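Local coordinates for protein URE2 (Lodderomyces elongisporus NRRL YB-4239, PDB 4EXJ) that is of unknown function but, as a glutathione S-transferase-like protein, may bind glutathione and may take part in transcription regulation, at residues W97-N100 and E101-Y105. Numbering follows the deposited sequence.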
loop_
_atom_site.group_PDB
_atom_site.type_symbol
_atom_site.label_atom_id
_atom_site.label_comp_id
_atom_site.label_asym_id
_atom_site.label_seq_id
_atom_site.Cartn_x
_atom_site.Cartn_y
_atom_site.Cartn_z
ATOM N N TRP B 97 -13.854 3.809 6.060
ATOM C CA TRP B 97 -13.266 3.883 4.704
ATOM C C TRP B 97 -12.199 4.960 4.557
ATOM O O TRP B 97 -11.244 4.760 3.808
ATOM C CB TRP B 97 -14.326 3.969 3.611
ATOM C CG TRP B 97 -15.165 2.709 3.580
ATOM C CD1 TRP B 97 -16.476 2.596 3.962
ATOM C CD2 TRP B 97 -14.732 1.383 3.224
ATOM N NE1 TRP B 97 -16.888 1.286 3.846
ATOM C CE2 TRP B 97 -15.842 0.527 3.388
ATOM C CE3 TRP B 97 -13.524 0.839 2.744
ATOM C CZ2 TRP B 97 -15.770 -0.842 3.130
ATOM C CZ3 TRP B 97 -13.459 -0.535 2.483
ATOM C CH2 TRP B 97 -14.580 -1.350 2.669
ATOM N N GLU B 98 -12.340 6.077 5.268
ATOM C CA GLU B 98 -11.293 7.111 5.245
ATOM C C GLU B 98 -10.021 6.528 5.859
ATOM O O GLU B 98 -8.916 6.698 5.319
ATOM C CB GLU B 98 -11.709 8.365 6.038
ATOM C CG GLU B 98 -12.743 9.272 5.335
ATOM C CD GLU B 98 -13.270 10.390 6.220
ATOM O OE1 GLU B 98 -12.576 10.755 7.196
ATOM O OE2 GLU B 98 -14.379 10.908 5.931
ATOM N N GLN B 99 -10.182 5.855 6.998
ATOM C CA GLN B 99 -9.087 5.206 7.693
ATOM C C GLN B 99 -8.416 4.190 6.779
ATOM O O GLN B 99 -7.188 4.158 6.659
ATOM C CB GLN B 99 -9.669 4.515 8.941
ATOM C CG GLN B 99 -8.772 3.596 9.717
ATOM C CD GLN B 99 -9.552 3.095 10.914
ATOM O OE1 GLN B 99 -9.682 3.794 11.915
ATOM N NE2 GLN B 99 -10.122 1.912 10.794
ATOM N N ASN B 100 -9.214 3.357 6.115
ATOM C CA ASN B 100 -8.623 2.316 5.277
ATOM C C ASN B 100 -7.841 2.907 4.111
ATOM O O ASN B 100 -6.727 2.470 3.812
ATOM C CB ASN B 100 -9.710 1.375 4.753
ATOM C CG ASN B 100 -9.300 -0.074 4.815
ATOM O OD1 ASN B 100 -8.974 -0.595 5.886
ATOM N ND2 ASN B 100 -9.371 -0.750 3.683
ATOM N N GLU B 101 -8.422 3.897 3.430
ATOM C CA GLU B 101 -7.726 4.464 2.282
ATOM C C GLU B 101 -6.431 5.138 2.731
ATOM O O GLU B 101 -5.414 5.033 2.041
ATOM C CB GLU B 101 -8.637 5.383 1.449
ATOM C CG GLU B 101 -8.995 6.672 2.089
ATOM C CD GLU B 101 -10.105 7.415 1.350
ATOM O OE1 GLU B 101 -10.230 8.641 1.560
ATOM O OE2 GLU B 101 -10.851 6.776 0.569
ATOM N N LEU B 102 -6.457 5.841 3.864
ATOM C CA LEU B 102 -5.218 6.504 4.332
ATOM C C LEU B 102 -4.133 5.544 4.769
ATOM O O LEU B 102 -2.940 5.853 4.619
ATOM C CB LEU B 102 -5.494 7.545 5.423
ATOM C CG LEU B 102 -6.194 8.769 4.834
ATOM C CD1 LEU B 102 -6.671 9.663 5.968
ATOM C CD2 LEU B 102 -5.284 9.532 3.880
ATOM N N LEU B 103 -4.511 4.364 5.260
ATOM C CA LEU B 103 -3.507 3.341 5.593
ATOM C C LEU B 103 -2.869 2.783 4.307
ATOM O O LEU B 103 -1.652 2.536 4.246
ATOM C CB LEU B 103 -4.138 2.219 6.415
ATOM C CG LEU B 103 -4.530 2.636 7.833
ATOM C CD1 LEU B 103 -5.335 1.529 8.481
ATOM C CD2 LEU B 103 -3.290 2.954 8.631
ATOM N N PHE B 104 -3.669 2.598 3.259
ATOM C CA PHE B 104 -3.086 2.229 1.964
ATOM C C PHE B 104 -2.204 3.342 1.422
ATOM O O PHE B 104 -1.090 3.086 0.968
ATOM C CB PHE B 104 -4.172 1.852 0.941
ATOM C CG PHE B 104 -4.585 0.394 1.016
ATOM C CD1 PHE B 104 -3.851 -0.574 0.355
ATOM C CD2 PHE B 104 -5.703 0.014 1.741
ATOM C CE1 PHE B 104 -4.232 -1.912 0.426
ATOM C CE2 PHE B 104 -6.078 -1.317 1.818
ATOM C CZ PHE B 104 -5.342 -2.260 1.167
ATOM N N TYR B 105 -2.688 4.576 1.508
ATOM C CA TYR B 105 -1.930 5.717 0.999
ATOM C C TYR B 105 -0.582 5.869 1.732
ATOM O O TYR B 105 0.487 6.078 1.096
ATOM C CB TYR B 105 -2.777 7.000 1.158
ATOM C CG TYR B 105 -2.043 8.206 0.610
ATOM C CD1 TYR B 105 -1.139 8.891 1.402
ATOM C CD2 TYR B 105 -2.231 8.627 -0.704
ATOM C CE1 TYR B 105 -0.427 9.975 0.902
ATOM C CE2 TYR B 105 -1.530 9.719 -1.217
ATOM C CZ TYR B 105 -0.631 10.382 -0.400
ATOM O OH TYR B 105 0.097 11.450 -0.896
#
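Successive turns of the long helix 93-120, in the largely helical C-terminal domain of the glutathione S-transferase fold, are joined here by four i to i+4 backbone bonds, and one face of the helix lies at the dimer interface. Trp97 O accepts from Glu101 N at 3.0 Å, Glu98 O from Leu102 N, Gln99 O from Leu103 N and Asn100 O from Phe104 N. The face toward the second subunit carries Asn100 and Phe104 side by side. The amide ND2 of Asn100 lies in the plane of the Phe104 ring, 3.8 Å from CE2 at its edge, and the amide and ring planes stand 69° apart. That nitrogen is hydrogen-bonded to Asn70 OD1 of the second subunit, while Phe104 stacks on Phe104 of that subunit. Glu101 leaves from the neighbouring side of the helix. Its CG sits between its own backbone N and carbonyl carbon (chi1 71°), which brings this methylene to 3.2 Å from Glu98 O and 3.4 Å from Trp97 O; the chain then runs extended to OE2, which accepts a bond from Thr66 N of the second subunit. Gln99 and Leu103 point the same way on another face, with Gln99 CG 4.2 Å from Leu103 CD1, both packed on Leu73 of helix 68-79 and Ile163 of helix 163-179. Gln99 swings its CG opposite its own backbone N (chi1 171°), and the extended chain carries OE1 to Tyr87 N, from which it accepts a hydrogen bond. Leu102 CB rests 3.5 Å from Glu98 O. Aliphatic carbons thus lie against carbonyl oxygens that already accept backbone bonds, while the Asn100 amide and Glu101 carboxylate give the interface directional polar ties beside the stacked phenylalanines.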